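Local coordinates for dihydrodipicolinate synthase (Rhodopseudomonas palustris, PDB 3DZ1), which probably acts as a 4-hydroxy-tetrahydrodipicolinate synthase of the DapA family, a pyruvate-dependent lyase of lysine biosynthesis, at residues Leu197-Met209 and Phe245-Gln257. Sequence-based numbering, arbitrary orientation.
Sequences LCGNGGLFLDFEM and FDAHLPLIRYEHQ
Phe245 packs against the first turn of the helix that starts at Leu205, and its ring is the tight end of this contact. Asp206 lies over one face: its CB sits 3.8 Å from the ring centroid in a CH-pi contact, and its carboxylate stacks on the ring with the two planes only 10° apart. With CG between the backbone N and the carbonyl carbon (chi1 58°), the carboxylate is carried over the ring. At the ring edge, CE1 of Phe245 lies 3.2 Å from the in-plane Gly202 O, and CZ is 3.5 Å from Leu203 O. Replacing Phe245 by alanine would probably open a gap beneath Asp206 and leave its carboxylate held from the polar side alone. Ile252 CG2 pushes to 3.2 Å from Gly201 O, while Leu203 CD2 meets His256 at CD2, 3.9 Å away.

No direct hydrogen bond joins the segments, and the looser margins are bridged by water. One molecule donates to Gly201 O and Ile252 O; another links the carboxylates of Asp206 and Asp246, whose like charges are probably offset by Arg253 and Arg301 of the second subunit. Asp206 forms a salt bridge with Arg253 of the second subunit, and Arg253 forms the matching one with Asp206 of that subunit, so the contact forms part of a subunit interface. The loop after the seventh strand, 195-198, and the start of helix 205-211 of the TIM barrel thus pack against helix 238-255, one of the helices added C-terminal to the barrel, as in the DapA family.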
ATOM      1  N   LEU A 197     -13.355   1.185  24.018  1.00  7.01           N
ATOM      2  CA  LEU A 197     -14.407   0.302  23.530  1.00  6.16           C
ATOM      3  C   LEU A 197     -13.789  -0.409  22.341  1.00  7.70           C
ATOM      4  O   LEU A 197     -13.143   0.217  21.497  1.00  7.78           O
ATOM      5  CB  LEU A 197     -15.644   1.092  23.105  1.00  6.38           C
ATOM      6  CG  LEU A 197     -16.362   1.870  24.210  1.00  5.56           C
ATOM      7  CD1 LEU A 197     -17.707   2.330  23.683  1.00  6.92           C
ATOM      8  CD2 LEU A 197     -16.557   0.988  25.448  1.00  8.45           C
ATOM      9  N   CYS A 198     -13.994  -1.716  22.272  1.00  7.31           N
ATOM     10  CA  CYS A 198     -13.387  -2.511  21.221  1.00  8.70           C
ATOM     11  C   CYS A 198     -14.232  -2.828  20.008  1.00  8.75           C
ATOM     12  O   CYS A 198     -15.458  -2.958  20.088  1.00  8.96           O
ATOM     13  CB  CYS A 198     -12.844  -3.798  21.834  1.00  8.67           C
ATOM     14  SG  CYS A 198     -11.677  -3.443  23.170  1.00 12.20           S
ATOM     15  N   GLY A 199     -13.541  -2.958  18.878  1.00  8.70           N
ATOM     16  CA  GLY A 199     -14.201  -3.256  17.626  1.00  9.03           C
ATOM     17  C   GLY A 199     -13.625  -4.455  16.899  1.00  8.39           C
ATOM     18  O   GLY A 199     -13.507  -5.542  17.463  1.00  8.02           O
ATOM     19  N   ASN A 200     -13.250  -4.242  15.642  1.00  8.32           N
ATOM     20  CA  ASN A 200     -12.726  -5.307  14.790  1.00  7.53           C
ATOM     21  C   ASN A 200     -13.700  -6.480  14.788  1.00  9.74           C
ATOM     22  O   ASN A 200     -13.306  -7.633  14.973  1.00  9.03           O
ATOM     23  CB  ASN A 200     -11.338  -5.774  15.251  1.00  9.35           C
ATOM     24  CG  ASN A 200     -10.688  -6.723  14.251  1.00  9.20           C
ATOM     25  OD1 ASN A 200     -10.910  -6.608  13.051  1.00  9.96           O
ATOM     26  ND2 ASN A 200      -9.875  -7.651  14.740  1.00  9.27           N
ATOM     27  N   GLY A 201     -14.978  -6.161  14.587  1.00  9.32           N
ATOM     28  CA  GLY A 201     -16.024  -7.168  14.535  1.00  9.57           C
ATOM     29  C   GLY A 201     -16.276  -7.957  15.805  1.00 10.57           C
ATOM     30  O   GLY A 201     -17.058  -8.905  15.791  1.00 11.12           O
ATOM     31  N   GLY A 202     -15.616  -7.574  16.894  1.00  9.93           N
ATOM     32  CA  GLY A 202     -15.783  -8.276  18.155  1.00 10.03           C
ATOM     33  C   GLY A 202     -15.027  -9.592  18.181  1.00 10.18           C
ATOM     34  O   GLY A 202     -15.259 -10.437  19.046  1.00  9.59           O
ATOM     35  N   LEU A 203     -14.108  -9.762  17.235  1.00  9.66           N
ATOM     36  CA  LEU A 203     -13.336 -10.991  17.119  1.00  9.47           C
ATOM     37  C   LEU A 203     -12.571 -11.367  18.388  1.00  8.99           C
ATOM     38  O   LEU A 203     -12.375 -12.549  18.661  1.00  9.38           O
ATOM     39  CB  LEU A 203     -12.372 -10.881  15.932  1.00 11.47           C
ATOM     40  CG  LEU A 203     -11.807 -12.171  15.332  1.00 13.92           C
ATOM     41  CD1 LEU A 203     -12.931 -12.985  14.712  1.00 11.38           C
ATOM     42  CD2 LEU A 203     -10.769 -11.819  14.271  1.00 13.11           C
ATOM     43  N   PHE A 204     -12.144 -10.374  19.165  1.00  9.21           N
ATOM     44  CA  PHE A 204     -11.411 -10.649  20.402  1.00  8.34           C
ATOM     45  C   PHE A 204     -12.057 -10.058  21.655  1.00  6.90           C
ATOM     46  O   PHE A 204     -11.394  -9.890  22.681  1.00  6.68           O
ATOM     47  CB  PHE A 204      -9.969 -10.139  20.296  1.00  9.83           C
ATOM     48  CG  PHE A 204      -9.075 -11.039  19.498  1.00 13.17           C
ATOM     49  CD1 PHE A 204      -9.130 -11.044  18.106  1.00 11.96           C
ATOM     50  CD2 PHE A 204      -8.226 -11.933  20.140  1.00 14.51           C
ATOM     51  CE1 PHE A 204      -8.357 -11.929  17.365  1.00 15.22           C
ATOM     52  CE2 PHE A 204      -7.446 -12.823  19.409  1.00 17.05           C
ATOM     53  CZ  PHE A 204      -7.513 -12.821  18.016  1.00 16.47           C
ATOM     54  N   LEU A 205     -13.351  -9.767  21.589  1.00  7.61           N
ATOM     55  CA  LEU A 205     -14.041  -9.172  22.730  1.00  7.78           C
ATOM     56  C   LEU A 205     -13.887  -9.943  24.039  1.00  8.31           C
ATOM     57  O   LEU A 205     -13.780  -9.342  25.116  1.00  7.61           O
ATOM     58  CB  LEU A 205     -15.531  -9.000  22.422  1.00  9.21           C
ATOM     59  CG  LEU A 205     -16.299  -8.223  23.497  1.00  9.50           C
ATOM     60  CD1 LEU A 205     -15.688  -6.835  23.667  1.00  7.77           C
ATOM     61  CD2 LEU A 205     -17.765  -8.122  23.107  1.00 10.68           C
ATOM     62  N   ASP A 206     -13.872 -11.269  23.953  1.00  8.74           N
ATOM     63  CA  ASP A 206     -13.754 -12.081  25.153  1.00  7.93           C
ATOM     64  C   ASP A 206     -12.504 -11.746  25.955  1.00  8.80           C
ATOM     65  O   ASP A 206     -12.578 -11.523  27.165  1.00  8.65           O
ATOM     66  CB  ASP A 206     -13.805 -13.578  24.796  1.00  8.57           C
ATOM     67  CG  ASP A 206     -12.718 -14.006  23.825  1.00  9.21           C
ATOM     68  OD1 ASP A 206     -12.227 -13.177  23.031  1.00  9.60           O
ATOM     69  OD2 ASP A 206     -12.365 -15.204  23.840  1.00 11.23           O
ATOM     70  N   PHE A 207     -11.360 -11.676  25.285  1.00  6.62           N
ATOM     71  CA  PHE A 207     -10.118 -11.368  25.977  1.00  7.05           C
ATOM     72  C   PHE A 207      -9.891  -9.871  26.145  1.00  7.83           C
ATOM     73  O   PHE A 207      -9.206  -9.445  27.070  1.00  8.24           O
ATOM     74  CB  PHE A 207      -8.941 -12.025  25.250  1.00  9.23           C
ATOM     75  CG  PHE A 207      -8.882 -13.519  25.434  1.00 11.24           C
ATOM     76  CD1 PHE A 207      -8.649 -14.066  26.695  1.00 10.66           C
ATOM     77  CD2 PHE A 207      -9.085 -14.380  24.361  1.00 11.15           C
ATOM     78  CE1 PHE A 207      -8.623 -15.447  26.883  1.00 10.56           C
ATOM     79  CE2 PHE A 207      -9.060 -15.763  24.538  1.00 10.75           C
ATOM     80  CZ  PHE A 207      -8.829 -16.297  25.803  1.00  9.44           C
ATOM     81  N   GLU A 208     -10.472  -9.067  25.260  1.00  4.97           N
ATOM     82  CA  GLU A 208     -10.314  -7.626  25.366  1.00  8.53           C
ATOM     83  C   GLU A 208     -10.913  -7.133  26.680  1.00  8.58           C
ATOM     84  O   GLU A 208     -10.377  -6.224  27.310  1.00 10.70           O
ATOM     85  CB  GLU A 208     -10.972  -6.930  24.172  1.00  8.14           C
ATOM     86  CG  GLU A 208     -10.132  -7.013  22.906  1.00  7.14           C
ATOM     87  CD  GLU A 208     -10.921  -6.708  21.655  1.00  8.39           C
ATOM     88  OE1 GLU A 208     -10.290  -6.413  20.617  1.00  7.82           O
ATOM     89  OE2 GLU A 208     -12.168  -6.772  21.708  1.00  8.30           O
HETATM   90  N   MSE A 209     -12.015  -7.743  27.098  1.00  8.90           N
HETATM   91  CA  MSE A 209     -12.642  -7.355  28.354  1.00 10.31           C
HETATM   92  C   MSE A 209     -11.710  -7.723  29.506  1.00  9.22           C
HETATM   93  O   MSE A 209     -11.564  -6.961  30.464  1.00 10.89           O
HETATM   94  CB  MSE A 209     -13.993  -8.054  28.533  1.00 10.39           C
HETATM   95  CG  MSE A 209     -15.085  -7.581  27.576  1.00 11.42           C
HETATM   96 SE   MSE A 209     -15.307  -5.643  27.484  1.00 19.82          SE
HETATM   97  CE  MSE A 209     -15.727  -5.293  29.350  1.00 11.18           C
ATOM     98  N   PHE A 245     -19.737 -16.111  24.384  1.00  8.49           N
ATOM     99  CA  PHE A 245     -18.960 -15.570  23.279  1.00  8.24           C
ATOM    100  C   PHE A 245     -18.711 -16.673  22.246  1.00  8.03           C
ATOM    101  O   PHE A 245     -18.962 -16.489  21.056  1.00  7.62           O
ATOM    102  CB  PHE A 245     -17.619 -15.015  23.784  1.00  9.16           C
ATOM    103  CG  PHE A 245     -16.765 -14.428  22.699  1.00  9.81           C
ATOM    104  CD1 PHE A 245     -17.021 -13.152  22.201  1.00  8.85           C
ATOM    105  CD2 PHE A 245     -15.719 -15.164  22.149  1.00 11.03           C
ATOM    106  CE1 PHE A 245     -16.245 -12.618  21.169  1.00 10.07           C
ATOM    107  CE2 PHE A 245     -14.939 -14.641  21.119  1.00 11.63           C
ATOM    108  CZ  PHE A 245     -15.203 -13.365  20.629  1.00 11.18           C
ATOM    109  N   ASP A 246     -18.231 -17.823  22.712  1.00  8.69           N
ATOM    110  CA  ASP A 246     -17.932 -18.951  21.828  1.00  8.46           C
ATOM    111  C   ASP A 246     -19.124 -19.420  21.007  1.00  9.31           C
ATOM    112  O   ASP A 246     -18.956 -19.932  19.892  1.00  8.09           O
ATOM    113  CB  ASP A 246     -17.390 -20.135  22.634  1.00  9.21           C
ATOM    114  CG  ASP A 246     -15.990 -19.892  23.154  1.00  8.05           C
ATOM    115  OD1 ASP A 246     -15.407 -18.828  22.841  1.00  8.58           O
ATOM    116  OD2 ASP A 246     -15.468 -20.769  23.870  1.00  8.36           O
ATOM    117  N   ALA A 247     -20.321 -19.272  21.566  1.00  8.27           N
ATOM    118  CA  ALA A 247     -21.533 -19.670  20.872  1.00  8.90           C
ATOM    119  C   ALA A 247     -21.780 -18.709  19.714  1.00  8.70           C
ATOM    120  O   ALA A 247     -22.339 -19.085  18.686  1.00  8.52           O
ATOM    121  CB  ALA A 247     -22.723 -19.663  21.836  1.00  8.36           C
ATOM    122  N   HIS A 248     -21.345 -17.466  19.880  1.00 10.43           N
ATOM    123  CA  HIS A 248     -21.522 -16.459  18.840  1.00 10.16           C
ATOM    124  C   HIS A 248     -20.339 -16.326  17.891  1.00  8.91           C
ATOM    125  O   HIS A 248     -20.481 -15.794  16.798  1.00  9.10           O
ATOM    126  CB  HIS A 248     -21.815 -15.102  19.483  1.00 11.15           C
ATOM    127  CG  HIS A 248     -23.227 -14.965  19.957  1.00 13.08           C
ATOM    128  ND1 HIS A 248     -24.228 -14.449  19.163  1.00 12.31           N
ATOM    129  CD2 HIS A 248     -23.823 -15.362  21.105  1.00 14.38           C
ATOM    130  CE1 HIS A 248     -25.382 -14.538  19.800  1.00 12.68           C
ATOM    131  NE2 HIS A 248     -25.164 -15.090  20.981  1.00 13.95           N
ATOM    132  N   LEU A 249     -19.177 -16.823  18.293  1.00  8.94           N
ATOM    133  CA  LEU A 249     -17.988 -16.688  17.459  1.00  8.32           C
ATOM    134  C   LEU A 249     -18.140 -17.151  16.008  1.00  8.61           C
ATOM    135  O   LEU A 249     -17.619 -16.507  15.096  1.00  6.85           O
ATOM    136  CB  LEU A 249     -16.801 -17.396  18.119  1.00  8.33           C
ATOM    137  CG  LEU A 249     -15.445 -17.142  17.455  1.00  9.08           C
ATOM    138  CD1 LEU A 249     -15.182 -15.640  17.363  1.00 10.40           C
ATOM    139  CD2 LEU A 249     -14.350 -17.833  18.260  1.00 10.28           C
ATOM    140  N   PRO A 250     -18.846 -18.268  15.769  1.00  9.37           N
ATOM    141  CA  PRO A 250     -18.999 -18.712  14.380  1.00  7.82           C
ATOM    142  C   PRO A 250     -19.652 -17.641  13.507  1.00  7.91           C
ATOM    143  O   PRO A 250     -19.216 -17.400  12.383  1.00  8.13           O
ATOM    144  CB  PRO A 250     -19.863 -19.964  14.514  1.00  7.98           C
ATOM    145  CG  PRO A 250     -19.390 -20.534  15.813  1.00  9.85           C
ATOM    146  CD  PRO A 250     -19.350 -19.293  16.701  1.00  7.53           C
ATOM    147  N   LEU A 251     -20.692 -16.992  14.027  1.00  7.61           N
ATOM    148  CA  LEU A 251     -21.385 -15.947  13.275  1.00  7.25           C
ATOM    149  C   LEU A 251     -20.597 -14.649  13.314  1.00  6.80           C
ATOM    150  O   LEU A 251     -20.574 -13.900  12.342  1.00  6.16           O
ATOM    151  CB  LEU A 251     -22.796 -15.726  13.828  1.00  9.44           C
ATOM    152  CG  LEU A 251     -23.648 -14.682  13.102  1.00  9.46           C
ATOM    153  CD1 LEU A 251     -23.798 -15.063  11.635  1.00 10.29           C
ATOM    154  CD2 LEU A 251     -25.013 -14.582  13.782  1.00  9.16           C
ATOM    155  N   ILE A 252     -19.955 -14.369  14.443  1.00  6.63           N
ATOM    156  CA  ILE A 252     -19.143 -13.167  14.553  1.00  6.84           C
ATOM    157  C   ILE A 252     -18.074 -13.198  13.460  1.00  7.82           C
ATOM    158  O   ILE A 252     -17.858 -12.206  12.759  1.00  6.44           O
ATOM    159  CB  ILE A 252     -18.447 -13.084  15.935  1.00  6.88           C
ATOM    160  CG1 ILE A 252     -19.478 -12.726  17.007  1.00  7.34           C
ATOM    161  CG2 ILE A 252     -17.301 -12.068  15.892  1.00  6.88           C
ATOM    162  CD1 ILE A 252     -18.950 -12.793  18.432  1.00  7.64           C
ATOM    163  N   ARG A 253     -17.407 -14.337  13.302  1.00  9.36           N
ATOM    164  CA  ARG A 253     -16.363 -14.423  12.288  1.00 10.48           C
ATOM    165  C   ARG A 253     -16.906 -14.424  10.865  1.00  9.72           C
ATOM    166  O   ARG A 253     -16.244 -13.927   9.955  1.00  8.27           O
ATOM    167  CB  ARG A 253     -15.459 -15.645  12.525  1.00 14.08           C
ATOM    168  CG  ARG A 253     -16.128 -16.980  12.410  1.00 19.91           C
ATOM    169  CD  ARG A 253     -16.179 -17.488  10.970  1.00 18.08           C
ATOM    170  NE  ARG A 253     -17.259 -18.453  10.859  1.00 17.15           N
ATOM    171  CZ  ARG A 253     -17.146 -19.680  10.366  1.00 17.54           C
ATOM    172  NH1 ARG A 253     -15.981 -20.123   9.915  1.00 14.06           N
ATOM    173  NH2 ARG A 253     -18.210 -20.469  10.345  1.00 16.11           N
ATOM    174  N   TYR A 254     -18.106 -14.960  10.663  1.00  7.99           N
ATOM    175  CA  TYR A 254     -18.682 -14.973   9.317  1.00 10.09           C
ATOM    176  C   TYR A 254     -18.989 -13.536   8.891  1.00 10.65           C
ATOM    177  O   TYR A 254     -18.748 -13.153   7.745  1.00  9.12           O
ATOM    178  CB  TYR A 254     -19.971 -15.806   9.270  1.00  9.89           C
ATOM    179  CG  TYR A 254     -20.378 -16.195   7.861  1.00 11.76           C
ATOM    180  CD1 TYR A 254     -19.995 -17.419   7.315  1.00 12.10           C
ATOM    181  CD2 TYR A 254     -21.105 -15.315   7.054  1.00 12.12           C
ATOM    182  CE1 TYR A 254     -20.324 -17.759   5.998  1.00 13.23           C
ATOM    183  CE2 TYR A 254     -21.435 -15.642   5.740  1.00 11.17           C
ATOM    184  CZ  TYR A 254     -21.042 -16.864   5.218  1.00 12.30           C
ATOM    185  OH  TYR A 254     -21.353 -17.184   3.914  1.00  9.51           O
ATOM    186  N   GLU A 255     -19.514 -12.745   9.824  1.00 10.74           N
ATOM    187  CA  GLU A 255     -19.858 -11.350   9.552  1.00 13.16           C
ATOM    188  C   GLU A 255     -18.601 -10.490   9.436  1.00 15.12           C
ATOM    189  O   GLU A 255     -18.622  -9.414   8.832  1.00 14.63           O
ATOM    190  CB  GLU A 255     -20.743 -10.796  10.675  1.00 13.54           C
ATOM    191  CG  GLU A 255     -21.372  -9.449  10.360  1.00 16.42           C
ATOM    192  CD  GLU A 255     -22.003  -8.793  11.577  1.00 18.63           C
ATOM    193  OE1 GLU A 255     -22.906  -9.398  12.184  1.00 17.96           O
ATOM    194  OE2 GLU A 255     -21.595  -7.666  11.924  1.00 22.88           O
ATOM    195  N   HIS A 256     -17.514 -10.972  10.032  1.00 16.35           N
ATOM    196  CA  HIS A 256     -16.232 -10.272  10.020  1.00 20.26           C
ATOM    197  C   HIS A 256     -15.484 -10.487   8.706  1.00 21.04           C
ATOM    198  O   HIS A 256     -14.315 -10.861   8.700  1.00 25.99           O
ATOM    199  CB  HIS A 256     -15.373 -10.760  11.193  1.00 21.62           C
ATOM    200  CG  HIS A 256     -14.071 -10.035  11.343  1.00 24.60           C
ATOM    201  ND1 HIS A 256     -13.997  -8.685  11.606  1.00 28.28           N
ATOM    202  CD2 HIS A 256     -12.792 -10.477  11.281  1.00 26.97           C
ATOM    203  CE1 HIS A 256     -12.729  -8.325  11.701  1.00 27.23           C
ATOM    204  NE2 HIS A 256     -11.977  -9.393  11.508  1.00 25.63           N
ATOM    205  N   GLN A 257     -16.170 -10.278   7.593  1.00 22.25           N
ATOM    206  CA  GLN A 257     -15.555 -10.417   6.280  1.00 22.13           C
ATOM    207  C   GLN A 257     -15.737  -9.092   5.556  1.00 23.03           C
ATOM    208  O   GLN A 257     -16.837  -8.550   5.524  1.00 21.07           O
ATOM    209  CB  GLN A 257     -16.228 -11.534   5.476  1.00 21.59           C
ATOM    210  CG  GLN A 257     -15.832 -12.933   5.884  1.00 22.74           C
ATOM    211  CD  GLN A 257     -16.529 -13.989   5.047  1.00 24.34           C
ATOM    212  OE1 GLN A 257     -17.734 -14.212   5.184  1.00 23.71           O
ATOM    213  NE2 GLN A 257     -15.777 -14.634   4.164  1.00 20.50           N
TER
HETATM  214  O   HOH W   1     -18.215  -9.559  13.367  1.00  9.82           O
HETATM  215  O   HOH W   2     -13.282 -18.009  24.254  1.00  9.54           O